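Local coordinates for protein endo-beta-mannanase (Rhizomucor miehei, PDB 4QP0) that probably hydrolyses internal beta-1,4-mannosidic linkages in mannans, galactomannans and glucomannans as a secreted glycoside hydrolase of family 5, at residues T54-L59 against K143-H148; D62-Q67 against L86-Y91; S147-R152 against V159-D164. One frame throughout, in Å; residues are numbered along the deposited sequence.

Contact 1 of 3, residues T54-L59 against K143-H148; sequences TWLFNL and KEYISH
Tyr145 reaches from its helix to the backbone of Leu56, and a single hydrogen bond carries the contact: the phenol OH donates to Leu56 O, with 2.8 Å between Tyr145 OH and that oxygen. The acceptor lies in the plane of the phenol ring, at its edge, whereas the donor sits 38° out of the plane of the carbonyl. With CG anti to the backbone N (chi1 179°), the ring is thrown straight out from the helix and spans a gap of 9.5 Å between Phe57 CA and Tyr145 CA. The geometry fits the TIM barrel of family 5: strand 51-55 ends just before Leu56, and the loop that follows it is met by the outer helix 136-151. Between the two segments the close approaches gather at the hydroxyl, with Phe57 CA 3.7 Å and Leu56 CD2 4.1 Å from Tyr145 OH; the ring also packs on Phe66 and Gln67. Away from this point the contact is loose, with only 92 Å² buried in all. The Phe57 side chain leads off to lay its CZ over one face of Trp55, 3.2 Å above the indole plane and toward its rim. Lys143 and Glu144, which do not reach the loop, are partly exposed.

Contact 2 of 3, residues D62-Q67 against L86-Y91; sequences DSVWFQ and LGRIDY
In the TIM barrel of this family 5 enzyme, the long loop between strand 51-55 and strand 67-70 folds against the beginning of helix 87-98, and Phe66 and Val64 are the loop residues that touch it. Phe66 receives Leu86 over one face of its ring: Leu86 CD2 is 4.1 Å from the ring centroid and 16° off the ring normal, a CH-pi contact displaced toward the CG side, where Phe66 CG to Leu86 CD2 measures 3.9 Å. Farther out, the end of the ring meets Ile89, with Phe66 CZ 3.7 Å from Ile89 CD1 in an oblique approach. The ring is directed there by a chi1 of -57°, which sets CG anti to the carbonyl carbon. Val64 makes a separate contact with Arg88. Both methyls face CD from one side, Val64 CG1 and CG2 each lying 3.8 Å from Arg88 CD, and CG2 also comes to 3.4 Å from Arg88 NE. Extended from CG to NE, the arginine chain passes the valine at a slant, while the guanidinium is held elsewhere: NE bonds to Asp83 O and NH1 to Ser32 O. Tyr145 of helix 136-151 also touches Phe66. The arrangement belongs to a beta-alpha connection of the TIM barrel, here enlarged by the hairpin 67-70/75-78 between strand 51-55 and helix 87-98.

Contact 3 of 3, residues S147-R152 against V159-D164; sequences SHVLNR and VKYKDD
Arg152 and Tyr161 lie side by side and point the same way, the guanidinium plane turned 71° from the phenol ring. Arg152 CB sits almost exactly over the ring centre, 4.2 Å from the Tyr161 centroid and 5° off the normal, a CH-pi contact; Arg152 CD then follows the ring outward to 3.5 Å from Tyr161 OH. Val149 crosses the same ring obliquely, with its CG1 at 3.7 Å from Tyr161 CD2. In Lys162, CG lies between the backbone N and the carbonyl carbon (chi1 63°), which brings the extended chain past Leu150 O to Asn151, where Lys162 NZ donates to Asn151 OD1 at 2.7 Å, nearly in line with the C=O bond. Asn151 ND2 turns back to Ser147 through weak bonds. Two backbone bonds join the segments: Lys162 N to Leu150 O at 2.9 Å and Tyr161 N to Arg152 O at 3.0 Å. Thus the end of helix 136-151 is tied to the 3-10 turn 161-163 ahead of strand 167-171. Arg152 NH2 and Tyr161 OH both reach Asp90, by a salt bridge and a hydrogen bond; its negative charge would probably polarise the phenol, and their common direction lets one carboxylate hold both.

How the contacts relate
From the N terminus, segment 54-59, the end of strand 51-55 and the loop after it, meets helix 136-151 to close the longest of the three loops in contact 1. Nested inside it lies contact 2, closed much earlier when helix 87-98 meets segment 62-67. Contact 3 begins on helix 136-151 where contact 1 ends, sharing Ser147 and His148, and closes a short loop before strand 167-171; it follows contact 2 in series, and none of the three cross. In space, Asn58 joins contacts 1 and 2, Leu56 meets Val149, and Asp90 joins contacts 2 and 3. Contacts 1 and 2 tie helices 136-151 and 87-98 to the connection after strand 51-55; contact 3 ties helix 136-151 to the approach to strand 167-171.

Contact 1 of 3, residues T54-L59 against K143-H148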
loop_
_atom_site.group_PDB
_atom_site.type_symbol
_atom_site.label_atom_id
_atom_site.label_comp_id
_atom_site.label_asym_id
_atom_site.label_seq_id
_atom_site.Cartn_x
_atom_site.Cartn_y
_atom_site.Cartn_z
ATOM N N THR A 54 -1.296 -5.243 2.131
ATOM C CA THR A 54 -1.660 -5.309 3.548
ATOM C C THR A 54 -0.646 -4.602 4.451
ATOM O O THR A 54 0.475 -4.318 4.038
ATOM C CB THR A 54 -1.889 -6.772 4.014
ATOM O OG1 THR A 54 -2.326 -6.792 5.381
ATOM C CG2 THR A 54 -0.626 -7.612 3.873
ATOM N N TRP A 55 -1.067 -4.345 5.687
ATOM C CA TRP A 55 -0.308 -3.602 6.698
ATOM C C TRP A 55 0.812 -4.405 7.306
ATOM O O TRP A 55 0.591 -5.542 7.737
ATOM C CB TRP A 55 -1.262 -3.192 7.822
ATOM C CG TRP A 55 -2.185 -2.020 7.543
ATOM C CD1 TRP A 55 -3.098 -1.441 8.426
ATOM C CD2 TRP A 55 -2.300 -1.218 6.307
ATOM N NE1 TRP A 55 -3.753 -0.388 7.843
ATOM C CE2 TRP A 55 -3.319 -0.193 6.579
ATOM C CE3 TRP A 55 -1.680 -1.241 5.056
ATOM C CZ2 TRP A 55 -3.702 0.741 5.619
ATOM C CZ3 TRP A 55 -2.074 -0.294 4.098
ATOM C CH2 TRP A 55 -3.063 0.674 4.375
ATOM N N LEU A 56 2.014 -3.820 7.357
ATOM C CA LEU A 56 3.142 -4.391 8.117
ATOM C C LEU A 56 3.707 -3.349 9.084
ATOM O O LEU A 56 4.923 -3.184 9.218
ATOM C CB LEU A 56 4.251 -4.928 7.204
ATOM C CG LEU A 56 4.946 -6.237 7.641
ATOM C CD1 LEU A 56 6.170 -6.533 6.791
ATOM C CD2 LEU A 56 5.336 -6.249 9.112
ATOM N N PHE A 57 2.793 -2.643 9.735
ATOM C CA PHE A 57 3.089 -1.680 10.782
ATOM C C PHE A 57 1.967 -1.836 11.800
ATOM O O PHE A 57 0.850 -2.233 11.437
ATOM C CB PHE A 57 3.100 -0.250 10.224
ATOM C CG PHE A 57 1.784 0.177 9.619
ATOM C CD1 PHE A 57 0.844 0.866 10.380
ATOM C CD2 PHE A 57 1.480 -0.121 8.289
ATOM C CE1 PHE A 57 -0.369 1.240 9.831
ATOM C CE2 PHE A 57 0.269 0.254 7.735
ATOM C CZ PHE A 57 -0.659 0.926 8.507
ATOM N N ASN A 58 2.261 -1.561 13.066
ATOM C CA ASN A 58 1.250 -1.642 14.121
ATOM C C ASN A 58 1.846 -1.119 15.416
ATOM O O ASN A 58 2.430 -1.872 16.189
ATOM C CB ASN A 58 0.719 -3.078 14.291
ATOM C CG ASN A 58 -0.562 -3.138 15.104
ATOM O OD1 ASN A 58 -0.743 -2.378 16.058
ATOM N ND2 ASN A 58 -1.466 -4.053 14.732
ATOM N N LEU A 59 1.691 0.180 15.636
ATOM C CA LEU A 59 2.319 0.861 16.764
ATOM C C LEU A 59 1.299 1.157 17.865
ATOM O O LEU A 59 0.299 1.849 17.630
ATOM C CB LEU A 59 2.999 2.150 16.299
ATOM C CG LEU A 59 4.146 2.066 15.288
ATOM C CD1 LEU A 59 3.670 2.334 13.863
ATOM C CD2 LEU A 59 5.234 3.060 15.685
ATOM N N LYS A 143 14.108 3.768 10.251
ATOM C CA LYS A 143 15.157 2.971 9.623
ATOM C C LYS A 143 15.417 1.660 10.368
ATOM O O LYS A 143 15.322 0.575 9.777
ATOM C CB LYS A 143 16.444 3.774 9.489
ATOM C CG LYS A 143 16.456 4.725 8.309
ATOM C CD LYS A 143 17.732 5.554 8.311
ATOM C CE LYS A 143 17.798 6.448 7.082
ATOM N NZ LYS A 143 19.027 7.287 7.084
ATOM N N GLU A 144 15.721 1.751 11.660
ATOM C CA GLU A 144 15.979 0.552 12.458
ATOM C C GLU A 144 14.816 -0.452 12.397
ATOM O O GLU A 144 15.042 -1.661 12.434
ATOM C CB GLU A 144 16.384 0.896 13.902
ATOM C CG GLU A 144 15.283 1.475 14.787
ATOM C CD GLU A 144 15.736 1.788 16.214
ATOM O OE1 GLU A 144 14.936 2.390 16.978
ATOM O OE2 GLU A 144 16.883 1.433 16.579
ATOM N N TYR A 145 13.586 0.050 12.272
ATOM C CA TYR A 145 12.412 -0.811 12.104
ATOM C C TYR A 145 12.450 -1.509 10.749
ATOM O O TYR A 145 12.251 -2.729 10.668
ATOM C CB TYR A 145 11.111 -0.022 12.264
ATOM C CG TYR A 145 9.855 -0.852 12.070
ATOM C CD1 TYR A 145 9.458 -1.785 13.029
ATOM C CD2 TYR A 145 9.065 -0.710 10.927
ATOM C CE1 TYR A 145 8.308 -2.543 12.868
ATOM C CE2 TYR A 145 7.912 -1.476 10.749
ATOM C CZ TYR A 145 7.535 -2.388 11.721
ATOM O OH TYR A 145 6.397 -3.153 11.565
ATOM N N ILE A 146 12.719 -0.729 9.698
ATOM C CA ILE A 146 12.835 -1.248 8.335
ATOM C C ILE A 146 13.898 -2.340 8.282
ATOM O O ILE A 146 13.633 -3.438 7.792
ATOM C CB ILE A 146 13.116 -0.115 7.319
ATOM C CG1 ILE A 146 11.830 0.657 7.039
ATOM C CG2 ILE A 146 13.712 -0.646 6.019
ATOM C CD1 ILE A 146 12.051 1.994 6.364
ATOM N N SER A 147 15.079 -2.045 8.817
ATOM C CA SER A 147 16.169 -3.019 8.913
ATOM C C SER A 147 15.724 -4.306 9.587
ATOM O O SER A 147 16.018 -5.390 9.106
ATOM C CB SER A 147 17.351 -2.428 9.685
ATOM O OG SER A 147 18.238 -3.451 10.115
ATOM N N HIS A 148 15.019 -4.175 10.705
ATOM C CA HIS A 148 14.554 -5.320 11.472
ATOM C C HIS A 148 13.601 -6.169 10.673
ATOM O O HIS A 148 13.716 -7.397 10.652
ATOM C CB HIS A 148 13.890 -4.834 12.753
ATOM C CG HIS A 148 13.565 -5.934 13.725
ATOM N ND1 HIS A 148 14.235 -6.099 14.877
ATOM C CD2 HIS A 148 12.609 -6.941 13.676
ATOM C CE1 HIS A 148 13.735 -7.154 15.537
ATOM N NE2 HIS A 148 12.742 -7.673 14.798
#

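Contact 2 of 3, residues D62-Q67 against L86-Y91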
loop_
_atom_site.group_PDB
_atom_site.type_symbol
_atom_site.label_atom_id
_atom_site.label_comp_id
_atom_site.label_asym_id
_atom_site.label_seq_id
_atom_site.Cartn_x
_atom_site.Cartn_y
_atom_site.Cartn_z
ATOM N N ASP A 62 -2.162 -2.631 22.003
ATOM C CA ASP A 62 -3.305 -3.540 21.935
ATOM C C ASP A 62 -2.795 -4.978 21.894
ATOM O O ASP A 62 -1.584 -5.214 21.988
ATOM C CB ASP A 62 -4.183 -3.237 20.714
ATOM C CG ASP A 62 -5.083 -2.018 20.916
ATOM O OD1 ASP A 62 -5.672 -1.872 22.013
ATOM O OD2 ASP A 62 -5.214 -1.209 19.968
ATOM N N SER A 63 -3.724 -5.926 21.745
ATOM C CA SER A 63 -3.422 -7.359 21.718
ATOM C C SER A 63 -2.311 -7.715 20.727
ATOM O O SER A 63 -1.460 -8.552 21.023
ATOM C CB SER A 63 -4.688 -8.156 21.395
ATOM O OG SER A 63 -5.772 -7.734 22.205
ATOM N N VAL A 64 -2.338 -7.077 19.556
ATOM C CA VAL A 64 -1.285 -7.220 18.548
ATOM C C VAL A 64 -0.552 -5.893 18.434
ATOM O O VAL A 64 -1.175 -4.848 18.260
ATOM C CB VAL A 64 -1.860 -7.636 17.168
ATOM C CG1 VAL A 64 -0.762 -7.782 16.127
ATOM C CG2 VAL A 64 -2.640 -8.939 17.281
ATOM N N TRP A 65 0.769 -5.925 18.566
ATOM C CA TRP A 65 1.583 -4.741 18.297
ATOM C C TRP A 65 2.901 -5.137 17.713
ATOM O O TRP A 65 3.438 -6.192 18.054
ATOM C CB TRP A 65 1.776 -3.892 19.550
ATOM C CG TRP A 65 2.559 -4.552 20.665
ATOM C CD1 TRP A 65 2.079 -5.433 21.637
ATOM C CD2 TRP A 65 3.992 -4.388 20.980
ATOM N NE1 TRP A 65 3.082 -5.816 22.497
ATOM C CE2 TRP A 65 4.252 -5.226 22.162
ATOM C CE3 TRP A 65 5.039 -3.665 20.424
ATOM C CZ2 TRP A 65 5.513 -5.315 22.739
ATOM C CZ3 TRP A 65 6.305 -3.763 21.016
ATOM C CH2 TRP A 65 6.534 -4.568 22.145
ATOM N N PHE A 66 3.421 -4.313 16.802
ATOM C CA PHE A 66 4.758 -4.537 16.238
ATOM C C PHE A 66 5.784 -3.548 16.784
ATOM O O PHE A 66 6.953 -3.894 16.930
ATOM C CB PHE A 66 4.756 -4.517 14.699
ATOM C CG PHE A 66 3.824 -5.524 14.070
ATOM C CD1 PHE A 66 3.511 -6.717 14.710
ATOM C CD2 PHE A 66 3.278 -5.284 12.809
ATOM C CE1 PHE A 66 2.650 -7.635 14.118
ATOM C CE2 PHE A 66 2.415 -6.198 12.218
ATOM C CZ PHE A 66 2.106 -7.377 12.873
ATOM N N GLN A 67 5.342 -2.320 17.053
ATOM C CA GLN A 67 6.179 -1.298 17.691
ATOM C C GLN A 67 5.436 -0.638 18.839
ATOM O O GLN A 67 4.205 -0.668 18.895
ATOM C CB GLN A 67 6.577 -0.207 16.707
ATOM C CG GLN A 67 7.768 -0.512 15.832
ATOM C CD GLN A 67 7.845 0.437 14.650
ATOM O OE1 GLN A 67 6.933 0.494 13.813
ATOM N NE2 GLN A 67 8.935 1.183 14.570
ATOM N N LEU A 86 5.419 -10.036 15.272
ATOM C CA LEU A 86 5.847 -10.296 13.894
ATOM C C LEU A 86 5.717 -11.740 13.435
ATOM O O LEU A 86 5.710 -12.007 12.232
ATOM C CB LEU A 86 7.283 -9.802 13.687
ATOM C CG LEU A 86 7.430 -8.276 13.676
ATOM C CD1 LEU A 86 8.892 -7.853 13.730
ATOM C CD2 LEU A 86 6.724 -7.667 12.468
ATOM N N GLY A 87 5.609 -12.662 14.391
ATOM C CA GLY A 87 5.341 -14.063 14.093
ATOM C C GLY A 87 4.016 -14.223 13.365
ATOM O O GLY A 87 3.832 -15.170 12.586
ATOM N N ARG A 88 3.093 -13.291 13.625
ATOM C CA ARG A 88 1.840 -13.193 12.873
ATOM C C ARG A 88 2.099 -12.900 11.387
ATOM O O ARG A 88 1.373 -13.389 10.508
ATOM C CB ARG A 88 0.929 -12.116 13.465
ATOM C CG ARG A 88 0.192 -12.520 14.736
ATOM C CD ARG A 88 -0.837 -11.465 15.117
ATOM N NE ARG A 88 -1.816 -11.965 16.075
ATOM C CZ ARG A 88 -2.986 -12.517 15.752
ATOM N NH1 ARG A 88 -3.355 -12.649 14.479
ATOM N NH2 ARG A 88 -3.798 -12.940 16.712
ATOM N N ILE A 89 3.126 -12.098 11.109
ATOM C CA ILE A 89 3.508 -11.814 9.726
ATOM C C ILE A 89 4.103 -13.075 9.095
ATOM O O ILE A 89 3.736 -13.429 7.969
ATOM C CB ILE A 89 4.459 -10.602 9.612
ATOM C CG1 ILE A 89 3.802 -9.341 10.181
ATOM C CG2 ILE A 89 4.880 -10.364 8.167
ATOM C CD1 ILE A 89 2.481 -8.950 9.540
ATOM N N ASP A 90 4.981 -13.758 9.841
ATOM C CA ASP A 90 5.582 -15.022 9.409
ATOM C C ASP A 90 4.498 -15.982 8.917
ATOM O O ASP A 90 4.641 -16.619 7.882
ATOM C CB ASP A 90 6.371 -15.683 10.555
ATOM C CG ASP A 90 7.670 -14.936 10.929
ATOM O OD1 ASP A 90 8.026 -13.902 10.321
ATOM O OD2 ASP A 90 8.355 -15.407 11.855
ATOM N N TYR A 91 3.410 -16.078 9.672
ATOM C CA TYR A 91 2.321 -16.974 9.323
ATOM C C TYR A 91 1.594 -16.504 8.068
ATOM O O TYR A 91 1.193 -17.321 7.235
ATOM C CB TYR A 91 1.356 -17.151 10.497
ATOM C CG TYR A 91 0.243 -18.136 10.204
ATOM C CD1 TYR A 91 0.465 -19.516 10.259
ATOM C CD2 TYR A 91 -1.034 -17.689 9.855
ATOM C CE1 TYR A 91 -0.556 -20.419 9.981
ATOM C CE2 TYR A 91 -2.059 -18.585 9.575
ATOM C CZ TYR A 91 -1.817 -19.941 9.642
ATOM O OH TYR A 91 -2.840 -20.815 9.363
#

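Contact 3 of 3, residues S147-R152 against V159-D164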
loop_
_atom_site.group_PDB
_atom_site.type_symbol
_atom_site.label_atom_id
_atom_site.label_comp_id
_atom_site.label_asym_id
_atom_site.label_seq_id
_atom_site.Cartn_x
_atom_site.Cartn_y
_atom_site.Cartn_z
ATOM N N SER A 147 15.079 -2.045 8.817
ATOM C CA SER A 147 16.169 -3.019 8.913
ATOM C C SER A 147 15.724 -4.306 9.587
ATOM O O SER A 147 16.018 -5.390 9.106
ATOM C CB SER A 147 17.351 -2.428 9.685
ATOM O OG SER A 147 18.238 -3.451 10.115
ATOM N N HIS A 148 15.019 -4.175 10.705
ATOM C CA HIS A 148 14.554 -5.320 11.472
ATOM C C HIS A 148 13.601 -6.169 10.673
ATOM O O HIS A 148 13.716 -7.397 10.652
ATOM C CB HIS A 148 13.890 -4.834 12.753
ATOM C CG HIS A 148 13.565 -5.934 13.725
ATOM N ND1 HIS A 148 14.235 -6.099 14.877
ATOM C CD2 HIS A 148 12.609 -6.941 13.676
ATOM C CE1 HIS A 148 13.735 -7.154 15.537
ATOM N NE2 HIS A 148 12.742 -7.673 14.798
ATOM N N VAL A 149 12.656 -5.521 9.998
ATOM C CA VAL A 149 11.633 -6.230 9.238
ATOM C C VAL A 149 12.252 -6.951 8.044
ATOM O O VAL A 149 12.004 -8.143 7.850
ATOM C CB VAL A 149 10.494 -5.293 8.787
ATOM C CG1 VAL A 149 9.545 -6.016 7.837
ATOM C CG2 VAL A 149 9.732 -4.782 9.996
ATOM N N LEU A 150 13.080 -6.243 7.273
ATOM C CA LEU A 150 13.724 -6.837 6.089
ATOM C C LEU A 150 14.693 -7.971 6.443
ATOM O O LEU A 150 14.839 -8.927 5.675
ATOM C CB LEU A 150 14.466 -5.781 5.256
ATOM C CG LEU A 150 13.808 -4.479 4.787
ATOM C CD1 LEU A 150 14.644 -3.844 3.687
ATOM C CD2 LEU A 150 12.388 -4.679 4.308
ATOM N N ASN A 151 15.354 -7.845 7.596
ATOM C CA ASN A 151 16.330 -8.835 8.052
ATOM C C ASN A 151 15.725 -10.040 8.770
ATOM O O ASN A 151 16.361 -11.093 8.852
ATOM C CB ASN A 151 17.397 -8.184 8.941
ATOM C CG ASN A 151 18.428 -7.414 8.142
ATOM O OD1 ASN A 151 19.025 -7.943 7.202
ATOM N ND2 ASN A 151 18.644 -6.159 8.509
ATOM N N ARG A 152 14.506 -9.891 9.282
ATOM C CA ARG A 152 13.865 -10.951 10.047
ATOM C C ARG A 152 13.881 -12.281 9.310
ATOM O O ARG A 152 13.536 -12.343 8.135
ATOM C CB ARG A 152 12.423 -10.582 10.409
ATOM C CG ARG A 152 11.823 -11.519 11.445
ATOM C CD ARG A 152 10.326 -11.338 11.642
ATOM N NE ARG A 152 9.720 -12.523 12.263
ATOM C CZ ARG A 152 9.819 -12.842 13.556
ATOM N NH1 ARG A 152 10.502 -12.078 14.398
ATOM N NH2 ARG A 152 9.231 -13.935 14.007
ATOM N N VAL A 159 13.251 -18.447 5.881
ATOM C CA VAL A 159 13.596 -17.482 4.837
ATOM C C VAL A 159 13.543 -16.052 5.381
ATOM O O VAL A 159 12.535 -15.638 5.966
ATOM C CB VAL A 159 12.641 -17.600 3.617
ATOM C CG1 VAL A 159 13.172 -16.786 2.448
ATOM C CG2 VAL A 159 12.454 -19.059 3.195
ATOM N N LYS A 160 14.631 -15.304 5.194
ATOM C CA LYS A 160 14.661 -13.888 5.561
ATOM C C LYS A 160 13.658 -13.153 4.680
ATOM O O LYS A 160 13.467 -13.529 3.521
ATOM C CB LYS A 160 16.058 -13.288 5.381
ATOM C CG LYS A 160 17.133 -13.904 6.265
ATOM C CD LYS A 160 18.385 -13.040 6.320
ATOM C CE LYS A 160 19.529 -13.787 6.987
ATOM N NZ LYS A 160 20.750 -12.943 7.119
ATOM N N TYR A 161 13.015 -12.120 5.233
ATOM C CA TYR A 161 12.020 -11.331 4.495
ATOM C C TYR A 161 12.602 -10.800 3.195
ATOM O O TYR A 161 12.032 -11.025 2.121
ATOM C CB TYR A 161 11.492 -10.180 5.349
ATOM C CG TYR A 161 10.481 -10.586 6.395
ATOM C CD1 TYR A 161 10.380 -11.915 6.834
ATOM C CD2 TYR A 161 9.637 -9.642 6.965
ATOM C CE1 TYR A 161 9.455 -12.287 7.795
ATOM C CE2 TYR A 161 8.713 -10.005 7.938
ATOM C CZ TYR A 161 8.625 -11.327 8.346
ATOM O OH TYR A 161 7.701 -11.681 9.305
ATOM N N LYS A 162 13.756 -10.139 3.295
ATOM C CA LYS A 162 14.438 -9.592 2.129
ATOM C C LYS A 162 14.777 -10.629 1.041
ATOM O O LYS A 162 15.012 -10.269 -0.111
ATOM C CB LYS A 162 15.693 -8.833 2.552
ATOM C CG LYS A 162 16.754 -9.679 3.224
ATOM C CD LYS A 162 17.855 -8.793 3.784
ATOM C CE LYS A 162 19.048 -9.620 4.235
ATOM N NZ LYS A 162 20.097 -8.804 4.921
ATOM N N ASP A 163 14.814 -11.907 1.409
ATOM C CA ASP A 163 15.128 -12.956 0.444
ATOM C C ASP A 163 13.881 -13.742 0.032
ATOM O O ASP A 163 13.980 -14.711 -0.715
ATOM C CB ASP A 163 16.203 -13.898 0.991
ATOM C CG ASP A 163 17.526 -13.187 1.262
ATOM O OD1 ASP A 163 17.927 -12.304 0.471
ATOM O OD2 ASP A 163 18.172 -13.526 2.274
ATOM N N ASP A 164 12.713 -13.301 0.497
ATOM C CA ASP A 164 11.475 -14.039 0.265
ATOM C C ASP A 164 10.706 -13.640 -1.011
ATOM O O ASP A 164 10.078 -12.589 -1.047
ATOM C CB ASP A 164 10.559 -13.948 1.490
ATOM C CG ASP A 164 9.658 -15.157 1.621
ATOM O OD1 ASP A 164 9.270 -15.728 0.580
ATOM O OD2 ASP A 164 9.349 -15.550 2.767
#